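Local coordinates for pseudoaglycone deacetylase Dbv21 (Actinoplanes teichomyceticus, PDB 3DFI), which probably hydrolyses an acetamide group on the pseudoaglycone precursor of the glycopeptide antibiotic A40926, as a zinc-binding deacetylase of the PIG-L family, at residues T39-F44 with E135-M140; D166-A171 with I177-W182. All blocks are in the same frame, centred on the assembly; numbering follows the deposited sequence.

Contact 1. Residues T39-F44 with E135-M140; sequences TVFTVF and EDIESM
Met140 and Phe41 form a sulfur-aromatic contact where helix 126-144 packs on strand 37-42. Met140 SD sits 4.5 Å from the centroid of the Phe41 ring, 38° off the ring normal, so the sulfur approaches obliquely. Met140 SD comes closest to Phe41 CD2, at 3.8 Å. The methylene before it does the facial packing: Met140 CG lies over one face of the ring, 4.0 Å from Phe41 CG. The bends of the methionine chain at chi2 (72°) and chi3 (-90°) fold it along the ring instead of letting it run straight out from the helix.

Purely apolar contact is made one turn earlier, where Ile137 CG1 comes within 4.2 Å of Phe41 CE1. Phe41 is thus touched near its root by the methionine and farther out by the isoleucine, and all three residues are buried. No hydrogen bond crosses between 39-44 and 135-140; the nearest backbones, at Phe41 and Met140, stay 8.0 Å apart between CA atoms.

The charged groups pair outside this interface: Asp136 OD2 with Arg94 NE, and Glu138 OE2 with Arg134 NE one turn back on the same helix. On the strand, Thr39 and Phe41 make backbone hydrogen bonds to the neighbouring strand 9-14. An aromatic side chain of a parallel strand, covered by residues spaced i and i+3 on a helix, is helix-on-sheet packing of an alpha/beta fold.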
loop_
_atom_site.group_PDB
_atom_site.type_symbol
_atom_site.label_atom_id
_atom_site.label_comp_id
_atom_site.label_asym_id
_atom_site.label_seq_id
_atom_site.Cartn_x
_atom_site.Cartn_y
_atom_site.Cartn_z
ATOM N N THR A 39 4.396 10.925 2.763
ATOM C CA THR A 39 5.499 9.989 2.728
ATOM C C THR A 39 4.943 8.568 2.683
ATOM O O THR A 39 4.078 8.204 3.464
ATOM C CB THR A 39 6.404 10.129 3.973
ATOM O OG1 THR A 39 6.924 11.462 4.022
ATOM C CG2 THR A 39 7.575 9.111 3.922
ATOM N N VAL A 40 5.453 7.764 1.762
ATOM C CA VAL A 40 5.072 6.375 1.723
ATOM C C VAL A 40 6.272 5.547 2.150
ATOM O O VAL A 40 7.319 5.607 1.512
ATOM C CB VAL A 40 4.571 5.974 0.306
ATOM C CG1 VAL A 40 4.328 4.480 0.211
ATOM C CG2 VAL A 40 3.300 6.776 -0.053
ATOM N N PHE A 41 6.093 4.781 3.224
ATOM C CA PHE A 41 7.113 3.863 3.760
ATOM C C PHE A 41 6.668 2.452 3.374
ATOM O O PHE A 41 5.553 2.068 3.674
ATOM C CB PHE A 41 7.196 4.003 5.303
ATOM C CG PHE A 41 8.067 2.946 5.991
ATOM C CD1 PHE A 41 7.498 1.957 6.795
ATOM C CD2 PHE A 41 9.451 2.965 5.865
ATOM C CE1 PHE A 41 8.320 0.996 7.458
ATOM C CE2 PHE A 41 10.258 2.012 6.504
ATOM C CZ PHE A 41 9.704 1.034 7.283
ATOM N N THR A 42 7.537 1.705 2.693
ATOM C CA THR A 42 7.233 0.321 2.307
ATOM C C THR A 42 8.014 -0.662 3.189
ATOM O O THR A 42 9.236 -0.568 3.314
ATOM C CB THR A 42 7.535 0.101 0.786
ATOM O OG1 THR A 42 6.734 1.016 0.007
ATOM C CG2 THR A 42 7.269 -1.367 0.342
ATOM N N VAL A 43 7.295 -1.599 3.794
ATOM C CA VAL A 43 7.848 -2.505 4.786
ATOM C C VAL A 43 8.760 -3.506 4.082
ATOM O O VAL A 43 9.933 -3.636 4.436
ATOM C CB VAL A 43 6.720 -3.231 5.556
ATOM C CG1 VAL A 43 7.303 -4.286 6.505
ATOM C CG2 VAL A 43 5.857 -2.206 6.346
ATOM N N PHE A 44 8.217 -4.176 3.065
ATOM C CA PHE A 44 8.955 -5.235 2.380
ATOM C C PHE A 44 9.706 -4.686 1.185
ATOM O O PHE A 44 9.408 -5.026 0.064
ATOM C CB PHE A 44 8.039 -6.439 2.044
ATOM C CG PHE A 44 7.461 -7.096 3.277
ATOM C CD1 PHE A 44 8.141 -8.122 3.914
ATOM C CD2 PHE A 44 6.264 -6.648 3.828
ATOM C CE1 PHE A 44 7.637 -8.699 5.092
ATOM C CE2 PHE A 44 5.753 -7.213 4.985
ATOM C CZ PHE A 44 6.444 -8.259 5.616
ATOM N N GLU A 135 8.324 -1.979 15.535
ATOM C CA GLU A 135 9.450 -1.141 16.023
ATOM C C GLU A 135 9.880 -0.137 14.951
ATOM O O GLU A 135 10.034 1.046 15.219
ATOM C CB GLU A 135 10.668 -2.006 16.317
ATOM C CG GLU A 135 10.860 -2.489 17.688
ATOM C CD GLU A 135 12.267 -3.055 17.866
ATOM O OE1 GLU A 135 13.027 -2.546 18.735
ATOM O OE2 GLU A 135 12.621 -3.994 17.113
ATOM N N ASP A 136 10.088 -0.638 13.739
ATOM C CA ASP A 136 10.456 0.183 12.585
ATOM C C ASP A 136 9.392 1.211 12.192
ATOM O O ASP A 136 9.734 2.323 11.781
ATOM C CB ASP A 136 10.788 -0.709 11.384
ATOM C CG ASP A 136 12.106 -1.427 11.531
ATOM O OD1 ASP A 136 12.679 -1.515 12.659
ATOM O OD2 ASP A 136 12.604 -1.898 10.492
ATOM N N ILE A 137 8.117 0.835 12.289
ATOM C CA ILE A 137 7.024 1.787 12.061
ATOM C C ILE A 137 6.969 2.865 13.158
ATOM O O ILE A 137 6.759 4.033 12.859
ATOM C CB ILE A 137 5.628 1.082 11.906
ATOM C CG1 ILE A 137 5.593 0.247 10.616
ATOM C CG2 ILE A 137 4.493 2.108 11.777
ATOM C CD1 ILE A 137 4.420 -0.700 10.603
ATOM N N GLU A 138 7.168 2.485 14.422
ATOM C CA GLU A 138 7.292 3.485 15.477
ATOM C C GLU A 138 8.446 4.450 15.180
ATOM O O GLU A 138 8.290 5.660 15.314
ATOM C CB GLU A 138 7.414 2.844 16.879
ATOM C CG GLU A 138 6.100 2.106 17.262
ATOM C CD GLU A 138 6.010 1.620 18.690
ATOM O OE1 GLU A 138 6.946 1.866 19.471
ATOM O OE2 GLU A 138 4.974 0.999 19.042
ATOM N N SER A 139 9.597 3.919 14.778
ATOM C CA SER A 139 10.758 4.755 14.439
ATOM C C SER A 139 10.406 5.703 13.287
ATOM O O SER A 139 10.747 6.883 13.331
ATOM C CB SER A 139 11.959 3.886 14.049
ATOM O OG SER A 139 12.369 3.093 15.138
ATOM N N MET A 140 9.697 5.194 12.282
ATOM C CA MET A 140 9.238 6.024 11.166
ATOM C C MET A 140 8.243 7.143 11.582
ATOM O O MET A 140 8.358 8.287 11.125
ATOM C CB MET A 140 8.691 5.154 10.021
ATOM C CG MET A 140 8.652 5.847 8.658
ATOM S SD MET A 140 10.311 6.098 7.913
ATOM C CE MET A 140 10.838 7.672 8.497
#

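Contact 2. Residues D166-A171 with I177-W182; sequences DATLLA and IPLRLW
The beta-alpha-beta unit made of strand 148-152, helix 159-174 and strand 179-182 owes part of its internal packing to Leu179, the first residue of the second strand, whose CB points toward the helix. Leu179 CD2 meets Leu169 CD2 at 3.8 Å. Leu179 CD1 meets Thr168 CG2 at 3.9 Å and also lies 4.1 Å from Leu169 CD2. Leu179 therefore bridges two consecutive helix residues. The torsion at its root explains the reach: with CG anti to the backbone N (chi1 171°), the branch extends from the strand to the helix surface.

The two helix residues present themselves differently. The CB of Thr168 already points at the strand, and the Thr168 and Leu179 side chains lie at an oblique angle, meeting at their methyls. Leu169 starts out to one side of the line to the strand, and its branch swings back so that CD2 makes the touch; its side chain crosses that of Leu179 at about a right angle. The closest backbone approach, Leu169 CA to Leu179 CA, is 7.7 Å, a separation spanned by side chains, since no hydrogen bond joins the two segments.

Three other strands of the sheet also touch these residues. Leu179 meets Val264 of the antiparallel strand 258-266, Leu169 rests on Leu201 of strand 201-210, and Thr168 packs on Thr151 of strand 148-152. Arg180 NE is hydrogen-bonded to Thr261 OG1 of strand 258-266. The hydroxyl of Thr168 is turned from the leucine pair: OG1 is beside its own backbone N and hydrogen-bonds to Thr164 O, one turn back. That division leaves the threonine's CG2 methyl facing Leu179 CD1, whose contact with the backbone Thr168 O measures 4.0 Å.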
loop_
_atom_site.group_PDB
_atom_site.type_symbol
_atom_site.label_atom_id
_atom_site.label_comp_id
_atom_site.label_asym_id
_atom_site.label_seq_id
_atom_site.Cartn_x
_atom_site.Cartn_y
_atom_site.Cartn_z
ATOM N N ASP A 166 -1.326 -5.204 11.045
ATOM C CA ASP A 166 -1.336 -5.492 12.474
ATOM C C ASP A 166 -0.251 -4.694 13.216
ATOM O O ASP A 166 -0.494 -4.129 14.301
ATOM C CB ASP A 166 -1.204 -7.005 12.719
ATOM C CG ASP A 166 -2.492 -7.787 12.335
ATOM O OD1 ASP A 166 -3.449 -7.188 11.776
ATOM O OD2 ASP A 166 -2.557 -9.006 12.617
ATOM N N ALA A 167 0.936 -4.643 12.607
ATOM C CA ALA A 167 2.053 -3.879 13.165
ATOM C C ALA A 167 1.751 -2.376 13.183
ATOM O O ALA A 167 2.080 -1.705 14.156
ATOM C CB ALA A 167 3.355 -4.159 12.372
ATOM N N THR A 168 1.105 -1.877 12.116
ATOM C CA THR A 168 0.753 -0.464 12.002
ATOM C C THR A 168 -0.302 -0.074 13.047
ATOM O O THR A 168 -0.198 0.984 13.681
ATOM C CB THR A 168 0.275 -0.069 10.576
ATOM O OG1 THR A 168 1.235 -0.469 9.586
ATOM C CG2 THR A 168 0.044 1.460 10.497
ATOM N N LEU A 169 -1.279 -0.946 13.281
ATOM C CA LEU A 169 -2.296 -0.675 14.323
ATOM C C LEU A 169 -1.692 -0.491 15.715
ATOM O O LEU A 169 -2.065 0.422 16.455
ATOM C CB LEU A 169 -3.359 -1.778 14.351
ATOM C CG LEU A 169 -4.327 -1.780 13.154
ATOM C CD1 LEU A 169 -4.921 -3.170 12.942
ATOM C CD2 LEU A 169 -5.451 -0.738 13.369
ATOM N N LEU A 170 -0.768 -1.372 16.074
ATOM C CA LEU A 170 -0.019 -1.260 17.335
ATOM C C LEU A 170 0.857 0.010 17.427
ATOM O O LEU A 170 0.909 0.684 18.468
ATOM C CB LEU A 170 0.850 -2.515 17.527
ATOM C CG LEU A 170 0.122 -3.805 17.920
ATOM C CD1 LEU A 170 1.016 -5.016 17.676
ATOM C CD2 LEU A 170 -0.366 -3.762 19.375
ATOM N N ALA A 171 1.556 0.317 16.339
ATOM C CA ALA A 171 2.491 1.441 16.323
ATOM C C ALA A 171 1.778 2.799 16.395
ATOM O O ALA A 171 2.182 3.661 17.173
ATOM C CB ALA A 171 3.433 1.363 15.098
ATOM N N ILE A 177 -1.473 8.386 16.975
ATOM C CA ILE A 177 -1.730 8.996 15.688
ATOM C C ILE A 177 -3.019 8.411 15.095
ATOM O O ILE A 177 -3.175 7.181 15.052
ATOM C CB ILE A 177 -0.574 8.726 14.651
ATOM C CG1 ILE A 177 0.840 8.937 15.237
ATOM C CG2 ILE A 177 -0.853 9.460 13.316
ATOM C CD1 ILE A 177 1.135 10.309 15.895
ATOM N N PRO A 178 -3.944 9.284 14.634
ATOM C CA PRO A 178 -5.116 8.803 13.905
ATOM C C PRO A 178 -4.777 7.924 12.687
ATOM O O PRO A 178 -3.791 8.165 11.995
ATOM C CB PRO A 178 -5.829 10.096 13.491
ATOM C CG PRO A 178 -5.409 11.120 14.553
ATOM C CD PRO A 178 -3.961 10.753 14.818
ATOM N N LEU A 179 -5.601 6.907 12.446
ATOM C CA LEU A 179 -5.311 5.861 11.462
ATOM C C LEU A 179 -6.572 5.490 10.666
ATOM O O LEU A 179 -7.669 5.514 11.215
ATOM C CB LEU A 179 -4.737 4.622 12.181
ATOM C CG LEU A 179 -4.552 3.325 11.369
ATOM C CD1 LEU A 179 -3.432 2.493 11.900
ATOM C CD2 LEU A 179 -5.854 2.515 11.375
ATOM N N ARG A 180 -6.380 5.180 9.379
ATOM C CA ARG A 180 -7.400 4.631 8.470
ATOM C C ARG A 180 -6.830 3.422 7.695
ATOM O O ARG A 180 -5.628 3.329 7.411
ATOM C CB ARG A 180 -7.888 5.706 7.491
ATOM C CG ARG A 180 -8.573 6.896 8.210
ATOM C CD ARG A 180 -9.288 7.817 7.229
ATOM N NE ARG A 180 -10.522 7.216 6.714
ATOM C CZ ARG A 180 -11.740 7.433 7.208
ATOM N NH1 ARG A 180 -12.787 6.828 6.665
ATOM N NH2 ARG A 180 -11.925 8.258 8.236
ATOM N N LEU A 181 -7.700 2.481 7.391
ATOM C CA LEU A 181 -7.317 1.304 6.666
ATOM C C LEU A 181 -7.944 1.437 5.297
ATOM O O LEU A 181 -9.148 1.702 5.182
ATOM C CB LEU A 181 -7.808 0.044 7.393
ATOM C CG LEU A 181 -7.229 -0.204 8.804
ATOM C CD1 LEU A 181 -7.679 -1.523 9.358
ATOM C CD2 LEU A 181 -5.690 -0.121 8.815
ATOM N N TRP A 182 -7.127 1.254 4.256
ATOM C CA TRP A 182 -7.607 1.345 2.880
ATOM C C TRP A 182 -8.074 0.019 2.265
ATOM O O TRP A 182 -7.684 -1.054 2.705
ATOM C CB TRP A 182 -6.571 2.017 1.977
ATOM C CG TRP A 182 -5.308 1.190 1.634
ATOM C CD1 TRP A 182 -5.252 -0.029 0.986
ATOM C CD2 TRP A 182 -3.936 1.563 1.893
ATOM N NE1 TRP A 182 -3.926 -0.425 0.830
ATOM C CE2 TRP A 182 -3.106 0.529 1.374
ATOM C CE3 TRP A 182 -3.327 2.672 2.521
ATOM C CZ2 TRP A 182 -1.695 0.570 1.471
ATOM C CZ3 TRP A 182 -1.933 2.724 2.590
ATOM C CH2 TRP A 182 -1.133 1.666 2.087
#

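In the fold
After strand 9-14 and helix 19-33 the chain enters strand 37-42, the first element of contact 1, which closes a 90-residue excursion through helices 54-63 and 71-86 and edge strand 89-92 before returning on helix 126-144. The chain then runs through strand 148-152 into helix 159-174, and contact 2 closes the short connection, the last helical residues and a brief loop, into strand 179-182. The two are in series, neither nested nor crossed, with centres 11 Å apart. Their helices touch directly, as Ile137 CD1 lies 3.4 Å from Thr168 OG1. Together they tie two neighbouring helices to strands 37-42 and 179-182 of one sheet, which are separated by strands 9-14 and 148-152.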